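PDB 7KFL: myosin-17 from Arabidopsis thaliana, which probably recognises cargo through its globular tail, linking organelles and vesicles to a plant class XI motor that moves along actin. Local coordinates for residues N26-V31 and G136-L140; P30-I36 and S79-L84; K38-H42 and L129-N133; A75-S79 and A231-P235. One frame throughout, in Å; residues are numbered along the deposited sequence.

Contact 1 of 4, residues N26-V31 and G136-L140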
loop_
_atom_site.group_PDB
_atom_site.type_symbol
_atom_site.label_atom_id
_atom_site.label_comp_id
_atom_site.label_asym_id
_atom_site.label_seq_id
_atom_site.Cartn_x
_atom_site.Cartn_y
_atom_site.Cartn_z
ATOM N N ASN A 26 19.866 -15.283 1.246
ATOM C CA ASN A 26 21.333 -15.407 1.043
ATOM C C ASN A 26 21.813 -14.145 0.323
ATOM O O ASN A 26 21.404 -13.932 -0.829
ATOM C CB ASN A 26 21.691 -16.690 0.290
ATOM C CG ASN A 26 23.177 -16.981 0.303
ATOM O OD1 ASN A 26 23.956 -16.280 -0.338
ATOM N ND2 ASN A 26 23.578 -18.013 1.029
ATOM N N GLY A 27 22.649 -13.346 0.987
ATOM C CA GLY A 27 22.877 -11.936 0.629
ATOM C C GLY A 27 21.635 -11.124 0.944
ATOM O O GLY A 27 21.282 -11.034 2.136
ATOM N N ASP A 28 20.968 -10.593 -0.084
ATOM C CA ASP A 28 19.674 -9.870 0.042
ATOM C C ASP A 28 18.643 -10.517 -0.895
ATOM O O ASP A 28 17.660 -9.830 -1.247
ATOM C CB ASP A 28 19.855 -8.374 -0.239
ATOM C CG ASP A 28 20.328 -8.046 -1.648
ATOM O OD1 ASP A 28 21.116 -8.842 -2.207
ATOM O OD2 ASP A 28 19.906 -6.996 -2.177
ATOM N N LYS A 29 18.844 -11.792 -1.255
ATOM C CA LYS A 29 18.086 -12.495 -2.326
ATOM C C LYS A 29 17.243 -13.614 -1.715
ATOM O O LYS A 29 17.738 -14.385 -0.896
ATOM C CB LYS A 29 19.054 -13.021 -3.390
ATOM C CG LYS A 29 20.223 -12.096 -3.702
ATOM C CD LYS A 29 20.941 -12.421 -4.999
ATOM C CE LYS A 29 22.168 -11.564 -5.235
ATOM N NZ LYS A 29 21.862 -10.379 -6.070
ATOM N N PRO A 30 15.946 -13.730 -2.094
ATOM C CA PRO A 30 15.080 -14.807 -1.611
ATOM C C PRO A 30 15.546 -16.155 -2.183
ATOM O O PRO A 30 15.770 -16.244 -3.379
ATOM C CB PRO A 30 13.683 -14.416 -2.122
ATOM C CG PRO A 30 13.820 -12.954 -2.494
ATOM C CD PRO A 30 15.233 -12.841 -3.020
ATOM N N VAL A 31 15.697 -17.161 -1.319
ATOM C CA VAL A 31 16.328 -18.465 -1.679
ATOM C C VAL A 31 15.325 -19.323 -2.461
ATOM O O VAL A 31 15.729 -19.871 -3.505
ATOM C CB VAL A 31 16.873 -19.197 -0.438
ATOM C CG1 VAL A 31 17.252 -20.636 -0.751
ATOM C CG2 VAL A 31 18.054 -18.453 0.164
ATOM N N GLY A 136 26.473 -21.719 -5.308
ATOM C CA GLY A 136 25.609 -20.986 -4.362
ATOM C C GLY A 136 24.203 -20.829 -4.914
ATOM O O GLY A 136 24.076 -20.540 -6.120
ATOM N N LEU A 137 23.190 -21.001 -4.060
ATOM C CA LEU A 137 21.752 -21.078 -4.438
ATOM C C LEU A 137 21.316 -19.788 -5.143
ATOM O O LEU A 137 20.580 -19.893 -6.142
ATOM C CB LEU A 137 20.911 -21.334 -3.182
ATOM C CG LEU A 137 20.776 -22.793 -2.746
ATOM C CD1 LEU A 137 22.061 -23.577 -2.969
ATOM C CD2 LEU A 137 20.354 -22.883 -1.288
ATOM N N THR A 138 21.761 -18.626 -4.657
ATOM C CA THR A 138 21.330 -17.286 -5.142
ATOM C C THR A 138 22.270 -16.782 -6.246
ATOM O O THR A 138 21.916 -15.774 -6.890
ATOM C CB THR A 138 21.214 -16.302 -3.972
ATOM O OG1 THR A 138 22.475 -16.255 -3.304
ATOM C CG2 THR A 138 20.120 -16.691 -3.004
ATOM N N LYS A 139 23.412 -17.447 -6.459
ATOM C CA LYS A 139 24.315 -17.207 -7.618
ATOM C C LYS A 139 23.793 -18.015 -8.810
ATOM O O LYS A 139 23.908 -19.255 -8.764
ATOM C CB LYS A 139 25.760 -17.601 -7.288
ATOM C CG LYS A 139 26.733 -17.577 -8.463
ATOM C CD LYS A 139 26.686 -16.296 -9.279
ATOM C CE LYS A 139 27.731 -16.248 -10.374
ATOM N NZ LYS A 139 27.378 -15.258 -11.420
ATOM N N LEU A 140 23.261 -17.342 -9.835
ATOM C CA LEU A 140 22.589 -17.994 -10.993
ATOM C C LEU A 140 23.320 -17.630 -12.292
ATOM O O LEU A 140 23.694 -16.449 -12.457
ATOM C CB LEU A 140 21.104 -17.606 -11.041
ATOM C CG LEU A 140 20.687 -16.335 -10.297
ATOM C CD1 LEU A 140 20.940 -15.094 -11.140
ATOM C CD2 LEU A 140 19.222 -16.408 -9.890
#

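Contact 2 of 4, residues P30-I36 and S79-L84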
loop_
_atom_site.group_PDB
_atom_site.type_symbol
_atom_site.label_atom_id
_atom_site.label_comp_id
_atom_site.label_asym_id
_atom_site.label_seq_id
_atom_site.Cartn_x
_atom_site.Cartn_y
_atom_site.Cartn_z
ATOM N N PRO A 30 15.946 -13.730 -2.094
ATOM C CA PRO A 30 15.080 -14.807 -1.611
ATOM C C PRO A 30 15.546 -16.155 -2.183
ATOM O O PRO A 30 15.770 -16.244 -3.379
ATOM C CB PRO A 30 13.683 -14.416 -2.122
ATOM C CG PRO A 30 13.820 -12.954 -2.494
ATOM C CD PRO A 30 15.233 -12.841 -3.020
ATOM N N VAL A 31 15.697 -17.161 -1.319
ATOM C CA VAL A 31 16.328 -18.465 -1.679
ATOM C C VAL A 31 15.325 -19.323 -2.461
ATOM O O VAL A 31 15.729 -19.871 -3.505
ATOM C CB VAL A 31 16.873 -19.197 -0.438
ATOM C CG1 VAL A 31 17.252 -20.636 -0.751
ATOM C CG2 VAL A 31 18.054 -18.453 0.164
ATOM N N ALA A 32 14.079 -19.440 -1.984
ATOM C CA ALA A 32 13.044 -20.341 -2.554
ATOM C C ALA A 32 12.813 -20.009 -4.035
ATOM O O ALA A 32 12.728 -20.955 -4.842
ATOM C CB ALA A 32 11.764 -20.259 -1.756
ATOM N N ALA A 33 12.732 -18.722 -4.381
ATOM C CA ALA A 33 12.571 -18.230 -5.770
ATOM C C ALA A 33 13.740 -18.721 -6.635
ATOM O O ALA A 33 13.488 -19.146 -7.775
ATOM C CB ALA A 33 12.475 -16.725 -5.778
ATOM N N CYS A 34 14.968 -18.663 -6.110
ATOM C CA CYS A 34 16.213 -19.086 -6.806
ATOM C C CYS A 34 16.239 -20.613 -6.954
ATOM O O CYS A 34 16.603 -21.093 -8.043
ATOM C CB CYS A 34 17.457 -18.605 -6.066
ATOM S SG CYS A 34 17.672 -16.807 -6.116
ATOM N N VAL A 35 15.863 -21.342 -5.899
ATOM C CA VAL A 35 15.780 -22.834 -5.888
ATOM C C VAL A 35 14.729 -23.278 -6.913
ATOM O O VAL A 35 15.037 -24.186 -7.709
ATOM C CB VAL A 35 15.465 -23.369 -4.477
ATOM C CG1 VAL A 35 15.040 -24.831 -4.492
ATOM C CG2 VAL A 35 16.641 -23.168 -3.535
ATOM N N ILE A 36 13.539 -22.667 -6.884
ATOM C CA ILE A 36 12.414 -22.964 -7.823
ATOM C C ILE A 36 12.918 -22.776 -9.258
ATOM O O ILE A 36 12.834 -23.742 -10.037
ATOM C CB ILE A 36 11.176 -22.089 -7.521
ATOM C CG1 ILE A 36 10.449 -22.556 -6.258
ATOM C CG2 ILE A 36 10.231 -22.048 -8.715
ATOM C CD1 ILE A 36 9.510 -21.527 -5.671
ATOM N N SER A 79 8.361 -11.199 -1.278
ATOM C CA SER A 79 9.795 -11.057 -1.647
ATOM C C SER A 79 10.196 -12.150 -2.646
ATOM O O SER A 79 10.917 -11.828 -3.611
ATOM C CB SER A 79 10.674 -11.081 -0.429
ATOM O OG SER A 79 11.990 -10.655 -0.753
ATOM N N ASN A 80 9.729 -13.385 -2.433
ATOM C CA ASN A 80 10.053 -14.564 -3.282
ATOM C C ASN A 80 9.337 -14.460 -4.633
ATOM O O ASN A 80 10.002 -14.668 -5.668
ATOM C CB ASN A 80 9.714 -15.882 -2.582
ATOM C CG ASN A 80 10.872 -16.402 -1.758
ATOM O OD1 ASN A 80 11.831 -16.936 -2.309
ATOM N ND2 ASN A 80 10.805 -16.231 -0.447
ATOM N N SER A 81 8.032 -14.168 -4.628
ATOM C CA SER A 81 7.195 -14.050 -5.849
ATOM C C SER A 81 7.768 -12.963 -6.763
ATOM O O SER A 81 7.888 -13.216 -7.976
ATOM C CB SER A 81 5.758 -13.776 -5.506
ATOM O OG SER A 81 5.249 -14.785 -4.650
ATOM N N ALA A 82 8.109 -11.806 -6.193
ATOM C CA ALA A 82 8.675 -10.643 -6.917
ATOM C C ALA A 82 9.962 -11.064 -7.639
ATOM O O ALA A 82 10.088 -10.752 -8.838
ATOM C CB ALA A 82 8.914 -9.499 -5.959
ATOM N N THR A 83 10.864 -11.767 -6.945
ATOM C CA THR A 83 12.179 -12.214 -7.483
ATOM C C THR A 83 11.958 -13.296 -8.549
ATOM O O THR A 83 12.639 -13.228 -9.593
ATOM C CB THR A 83 13.121 -12.688 -6.368
ATOM O OG1 THR A 83 13.206 -11.645 -5.397
ATOM C CG2 THR A 83 14.510 -13.025 -6.868
ATOM N N LEU A 84 11.049 -14.249 -8.309
ATOM C CA LEU A 84 10.754 -15.343 -9.274
ATOM C C LEU A 84 10.173 -14.745 -10.561
ATOM O O LEU A 84 10.631 -15.146 -11.647
ATOM C CB LEU A 84 9.793 -16.365 -8.658
ATOM C CG LEU A 84 9.501 -17.588 -9.530
ATOM C CD1 LEU A 84 10.763 -18.112 -10.211
ATOM C CD2 LEU A 84 8.851 -18.695 -8.710
HETATM O O HOH W 1 13.515 -17.957 0.610
#

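Contact 3 of 4, residues K38-H42 and L129-N133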
loop_
_atom_site.group_PDB
_atom_site.type_symbol
_atom_site.label_atom_id
_atom_site.label_comp_id
_atom_site.label_asym_id
_atom_site.label_seq_id
_atom_site.Cartn_x
_atom_site.Cartn_y
_atom_site.Cartn_z
ATOM N N LYS A 38 15.864 -22.574 -10.712
ATOM C CA LYS A 38 17.003 -23.427 -11.149
ATOM C C LYS A 38 16.516 -24.846 -11.467
ATOM O O LYS A 38 16.934 -25.380 -12.514
ATOM C CB LYS A 38 18.102 -23.429 -10.086
ATOM C CG LYS A 38 18.895 -22.135 -10.019
ATOM C CD LYS A 38 20.133 -22.225 -9.169
ATOM C CE LYS A 38 21.024 -21.014 -9.329
ATOM N NZ LYS A 38 22.013 -20.931 -8.232
ATOM N N CYS A 39 15.679 -25.431 -10.605
ATOM C CA CYS A 39 15.019 -26.746 -10.833
ATOM C C CYS A 39 14.294 -26.737 -12.184
ATOM O O CYS A 39 14.530 -27.661 -12.989
ATOM C CB CYS A 39 14.027 -27.075 -9.723
ATOM S SG CYS A 39 14.821 -27.415 -8.132
ATOM N N LEU A 40 13.456 -25.723 -12.420
ATOM C CA LEU A 40 12.648 -25.574 -13.659
ATOM C C LEU A 40 13.587 -25.416 -14.861
ATOM O O LEU A 40 13.247 -25.931 -15.948
ATOM C CB LEU A 40 11.714 -24.366 -13.521
ATOM C CG LEU A 40 10.673 -24.437 -12.401
ATOM C CD1 LEU A 40 9.783 -23.205 -12.424
ATOM C CD2 LEU A 40 9.829 -25.701 -12.492
ATOM N N LEU A 41 14.719 -24.733 -14.667
ATOM C CA LEU A 41 15.755 -24.512 -15.714
ATOM C C LEU A 41 16.505 -25.829 -15.958
ATOM O O LEU A 41 16.745 -26.163 -17.138
ATOM C CB LEU A 41 16.698 -23.393 -15.258
ATOM C CG LEU A 41 17.354 -22.579 -16.373
ATOM C CD1 LEU A 41 16.319 -21.789 -17.162
ATOM C CD2 LEU A 41 18.408 -21.643 -15.802
ATOM N N HIS A 42 16.834 -26.551 -14.881
ATOM C CA HIS A 42 17.520 -27.873 -14.896
ATOM C C HIS A 42 16.652 -28.897 -15.638
ATOM O O HIS A 42 17.162 -29.523 -16.590
ATOM C CB HIS A 42 17.849 -28.313 -13.459
ATOM C CG HIS A 42 18.628 -29.583 -13.367
ATOM N ND1 HIS A 42 19.933 -29.686 -13.812
ATOM C CD2 HIS A 42 18.300 -30.797 -12.870
ATOM C CE1 HIS A 42 20.371 -30.911 -13.604
ATOM N NE2 HIS A 42 19.388 -31.612 -13.025
ATOM N N LEU A 129 17.577 -33.928 -6.020
ATOM C CA LEU A 129 17.604 -32.441 -5.892
ATOM C C LEU A 129 18.985 -31.961 -5.413
ATOM O O LEU A 129 19.082 -30.789 -5.001
ATOM C CB LEU A 129 16.498 -32.008 -4.920
ATOM C CG LEU A 129 15.696 -30.771 -5.331
ATOM C CD1 LEU A 129 14.206 -31.017 -5.172
ATOM C CD2 LEU A 129 16.114 -29.545 -4.537
ATOM N N SER A 130 20.017 -32.811 -5.506
ATOM C CA SER A 130 21.384 -32.571 -4.968
ATOM C C SER A 130 22.328 -32.125 -6.095
ATOM O O SER A 130 23.554 -32.294 -5.945
ATOM C CB SER A 130 21.901 -33.801 -4.257
ATOM O OG SER A 130 21.128 -34.077 -3.097
ATOM N N PHE A 131 21.770 -31.563 -7.172
ATOM C CA PHE A 131 22.505 -30.941 -8.308
ATOM C C PHE A 131 22.793 -29.466 -7.991
ATOM O O PHE A 131 23.635 -28.859 -8.682
ATOM C CB PHE A 131 21.700 -31.071 -9.606
ATOM C CG PHE A 131 20.411 -30.288 -9.627
ATOM C CD1 PHE A 131 19.245 -30.826 -9.104
ATOM C CD2 PHE A 131 20.366 -29.008 -10.159
ATOM C CE1 PHE A 131 18.063 -30.103 -9.113
ATOM C CE2 PHE A 131 19.182 -28.285 -10.169
ATOM C CZ PHE A 131 18.033 -28.836 -9.647
ATOM N N LEU A 132 22.114 -28.916 -6.975
ATOM C CA LEU A 132 22.213 -27.491 -6.549
ATOM C C LEU A 132 23.436 -27.278 -5.640
ATOM O O LEU A 132 23.662 -26.122 -5.229
ATOM C CB LEU A 132 20.916 -27.099 -5.831
ATOM C CG LEU A 132 19.713 -26.844 -6.740
ATOM C CD1 LEU A 132 18.407 -27.001 -5.978
ATOM C CD2 LEU A 132 19.797 -25.466 -7.376
ATOM N N ASN A 133 24.204 -28.337 -5.358
ATOM C CA ASN A 133 25.385 -28.306 -4.452
ATOM C C ASN A 133 26.646 -27.915 -5.236
ATOM O O ASN A 133 27.720 -27.853 -4.607
ATOM C CB ASN A 133 25.596 -29.649 -3.744
ATOM C CG ASN A 133 24.318 -30.252 -3.202
ATOM O OD1 ASN A 133 23.295 -29.578 -3.107
ATOM N ND2 ASN A 133 24.364 -31.526 -2.846
#

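Contact 4 of 4, residues A75-S79 and A231-P235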
loop_
_atom_site.group_PDB
_atom_site.type_symbol
_atom_site.label_atom_id
_atom_site.label_comp_id
_atom_site.label_asym_id
_atom_site.label_seq_id
_atom_site.Cartn_x
_atom_site.Cartn_y
_atom_site.Cartn_z
ATOM N N ALA A 75 4.832 -11.606 3.771
ATOM C CA ALA A 75 6.051 -10.794 3.532
ATOM C C ALA A 75 7.115 -11.665 2.853
ATOM O O ALA A 75 7.779 -11.175 1.911
ATOM C CB ALA A 75 6.551 -10.216 4.835
ATOM N N TYR A 76 7.244 -12.916 3.310
ATOM C CA TYR A 76 8.179 -13.941 2.776
ATOM C C TYR A 76 7.865 -14.206 1.301
ATOM O O TYR A 76 8.780 -14.115 0.461
ATOM C CB TYR A 76 8.089 -15.234 3.592
ATOM C CG TYR A 76 9.042 -16.314 3.145
ATOM C CD1 TYR A 76 10.400 -16.225 3.416
ATOM C CD2 TYR A 76 8.595 -17.422 2.443
ATOM C CE1 TYR A 76 11.287 -17.208 3.004
ATOM C CE2 TYR A 76 9.468 -18.414 2.024
ATOM C CZ TYR A 76 10.819 -18.307 2.305
ATOM O OH TYR A 76 11.685 -19.279 1.894
ATOM N N TRP A 77 6.599 -14.514 1.001
ATOM C CA TRP A 77 6.142 -14.932 -0.353
ATOM C C TRP A 77 5.980 -13.722 -1.281
ATOM O O TRP A 77 5.984 -13.933 -2.506
ATOM C CB TRP A 77 4.864 -15.776 -0.267
ATOM C CG TRP A 77 5.158 -17.210 0.040
ATOM C CD1 TRP A 77 4.720 -17.940 1.105
ATOM C CD2 TRP A 77 6.011 -18.083 -0.720
ATOM N NE1 TRP A 77 5.220 -19.213 1.049
ATOM C CE2 TRP A 77 6.018 -19.330 -0.059
ATOM C CE3 TRP A 77 6.759 -17.936 -1.894
ATOM C CZ2 TRP A 77 6.745 -20.417 -0.539
ATOM C CZ3 TRP A 77 7.473 -19.013 -2.371
ATOM C CH2 TRP A 77 7.464 -20.236 -1.700
ATOM N N LEU A 78 5.862 -12.508 -0.738
ATOM C CA LEU A 78 5.928 -11.265 -1.551
ATOM C C LEU A 78 7.338 -11.134 -2.137
ATOM O O LEU A 78 7.457 -10.982 -3.368
ATOM C CB LEU A 78 5.580 -10.045 -0.695
ATOM C CG LEU A 78 5.621 -8.713 -1.443
ATOM C CD1 LEU A 78 4.336 -8.497 -2.225
ATOM C CD2 LEU A 78 5.871 -7.555 -0.492
ATOM N N SER A 79 8.361 -11.199 -1.278
ATOM C CA SER A 79 9.795 -11.057 -1.647
ATOM C C SER A 79 10.196 -12.150 -2.646
ATOM O O SER A 79 10.917 -11.828 -3.611
ATOM C CB SER A 79 10.674 -11.081 -0.429
ATOM O OG SER A 79 11.990 -10.655 -0.753
ATOM N N ALA A 231 13.077 -7.052 6.788
ATOM C CA ALA A 231 13.602 -8.352 7.273
ATOM C C ALA A 231 13.498 -9.408 6.168
ATOM O O ALA A 231 14.375 -10.292 6.117
ATOM C CB ALA A 231 12.845 -8.793 8.502
ATOM N N ASN A 232 12.455 -9.316 5.335
ATOM C CA ASN A 232 12.168 -10.251 4.213
ATOM C C ASN A 232 12.706 -9.670 2.899
ATOM O O ASN A 232 12.363 -10.217 1.834
ATOM C CB ASN A 232 10.673 -10.572 4.137
ATOM C CG ASN A 232 10.273 -11.690 5.074
ATOM O OD1 ASN A 232 10.646 -12.839 4.856
ATOM N ND2 ASN A 232 9.525 -11.372 6.118
ATOM N N ASN A 233 13.531 -8.618 2.971
ATOM C CA ASN A 233 14.199 -7.974 1.806
ATOM C C ASN A 233 13.188 -7.770 0.672
ATOM O O ASN A 233 13.536 -8.042 -0.495
ATOM C CB ASN A 233 15.421 -8.777 1.358
ATOM C CG ASN A 233 16.578 -8.637 2.324
ATOM O OD1 ASN A 233 17.245 -7.606 2.346
ATOM N ND2 ASN A 233 16.816 -9.659 3.130
ATOM N N ALA A 234 11.984 -7.302 1.009
ATOM C CA ALA A 234 10.943 -6.882 0.045
ATOM C C ALA A 234 11.510 -5.743 -0.798
ATOM O O ALA A 234 12.086 -4.807 -0.246
ATOM C CB ALA A 234 9.694 -6.460 0.778
ATOM N N PRO A 235 11.394 -5.789 -2.147
ATOM C CA PRO A 235 11.976 -4.753 -3.001
ATOM C C PRO A 235 11.415 -3.379 -2.639
ATOM O O PRO A 235 10.201 -3.189 -2.651
ATOM C CB PRO A 235 11.596 -5.171 -4.430
ATOM C CG PRO A 235 10.446 -6.144 -4.254
ATOM C CD PRO A 235 10.686 -6.820 -2.921
#

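Contact 1 of 4, residues N26-V31 and G136-L140
Thr138 inserts its short side chain between Asn26 and Lys29, at the base of a tight turn, and most of what joins 136-140 to 26-31 passes through it. At its root, Thr138 CB lies 3.9 Å from Asn26 O and about as far from Lys29 CB. Two branches leave from there. With chi1 at 57°, OG1 sits between the backbone N and the carbonyl carbon, which turns the hydroxyl to the amide of Asn26 and leaves the methyl for the apolar side of the turn. OG1 donates a weak hydrogen bond, 3.3 Å long, to Asn26 OD1. The methyl CG2 lies against Asn26 CB (3.6 Å) and Lys29 CB (3.8 Å), and at longer range it meets CG2 of Val31. Lys29 runs past the same residue, its CD 4.0 Å from Thr138 O, and its end then leads away. Beside this, Leu137 CD2 meets Val31 CG1 at 3.9 Å, a small apolar touch next to helix 31-43.

The receiving surface is a turn with two backbone bonds. Asn26 N donates to Lys29 O at 3.2 Å, a weaker bond returns from Lys29 N to Asn26 O, and Gly27 takes the first corner with a positive phi of 70°. This is the two-residue beta hairpin closed by a type II' turn, here joining strands 25-26 and 29-30.

Contact 2 of 4, residues P30-I36 and S79-L84
Asn80 OD1 is held by the first turn of helix 31-43: it accepts the backbone N-H of Ala33 at 2.9 Å, bent to 148° at the hydrogen, the donor tilted 21° from the carbonyl plane. Carbon closes round the same oxygen, with Pro30 CB at 3.1 Å and the methyl of Ala32 just beyond. The amide's other end is engaged too: ND2 donates to Tyr76 O and, weakly, to a water that also takes the N-H of Ala32. Were Asn80 an alanine, the buried Ala33 N-H would probably lose its acceptor and a gap would open beside Pro30.

Thr83 OG1 touches Pro30 CG at 3.2 Å while donating to Ser79 O one turn back. The methyl of Ala33 packs on Leu84 CB at 4.0 Å. Leu84, its CG anti to the backbone N (chi1 -176°), carries CD2 to within 3.6 Å of Ile36 CG2, crossing it at about a right angle. The axes of 31-36 and 79-84 approach to 8.2 Å, consistent with the small Ala33 at this buried helix-helix interface of the largely helical cargo-binding domain. Leu84 also meets Leu159 of helix 150-186, Ile36 reaches Ile19 of helix 4-20, and Pro30 lies on Tyr25 of strand 25-26.

Contact 3 of 4, residues K38-H42 and L129-N133
A face-to-face aromatic stack of His42 on Phe131 lays residues 129-133, the first ordered ones after a gap in the model, against the end of helix 31-43. The ring planes differ by only 9° and the centroids are 3.8 Å apart. The side chains run past each other in opposite directions, so that Phe131 CE2 comes to 3.5 Å from His42 CG while Phe131 CG lies nearer NE2. His42 swings its ring away from its own backbone N (chi1 -176°) to reach this position.

Phe131 is held from three sides. Opposite the histidine, CG of its own neighbour Leu132 sits 3.7 Å above the ring plane, offset toward the rim. At the edge, Cys39 SG is 3.8 Å from CZ and close to the ring plane, a sulfur-aromatic contact. The same sulfur touches Leu132 CD1 at 4.2 Å, joining the aromatic and aliphatic halves of the patch.

Leu132 CD2 in turn rests 3.7 Å from CD of Lys38, the aliphatic part of an extended chain whose NZ reaches on to the backbone of Lys139. This is a surface contact, plain packing of a helix face against the segment before strand 146-147: residues one turn apart, Lys38 and His42, with Cys39 beside them, receive residues 129-133.

Contact 4 of 4, residues A75-S79 and A231-P235
The amide of Asn232 stands across the edge of the Tyr76 ring: the two side chains cross at about a right angle, with ring and amide planes 74° apart. OD1 lies in the plane of the tyrosine ring at its edge, 3.7 Å from CD1, and closer still to Tyr76 CA (3.4 Å). The other arm, ND2, rests on the methyl of Ala75 at 3.4 Å, so the amide spans two successive helical residues. Its polar atoms are satisfied by others: Tyr25 OH bonds OD1, and ND2 bonds Leu228 O. With a leucine at this position the Tyr25 hydroxyl and the Leu228 carbonyl would probably both lose this partner, and the fit along Tyr76 would be disturbed.

Ser79 approaches the backbone of the loop instead. Its OG, trans to the backbone N (chi1 -167°), donates to Asn232 O at 2.7 Å, and a weak bond joins it to Asn233 O as well. Along the same helix, Leu78 CD2 touches Ala234 CB at 4.2 Å.

The loop owes its shape to a Schellman motif ending helix 205-231: Asn233, with positive phi, is the C-prime residue, Asn233 N bonds Lys230 O and Ala234 N bonds Met229 O. Pro235 then stands at the N-cap position of helix 236-260, so this is a helix-to-helix connection seated on helix 71-89.

In the fold
Contact 2 lies between two of the others, its centre about 9 Å from the centres of contacts 1 and 4. It shares Pro30 and Val31 with contact 1 and Ser79 with contact 4, so the hairpin leads straight into helix 31-43, which packs on helix 71-89. Contact 1 also meets contact 4 directly, Asp28 O lying 3.6 Å from Asn233 CB. Contact 3, about 14 Å from contact 1 between centres, is tied to it by Lys38, whose NZ probably bonds Lys139 O (2.6 Å) and Leu137 O (2.7 Å). Contacts 3 and 4 do not touch: their nearest atoms are about 11 Å apart. No ligand takes part in any of the four.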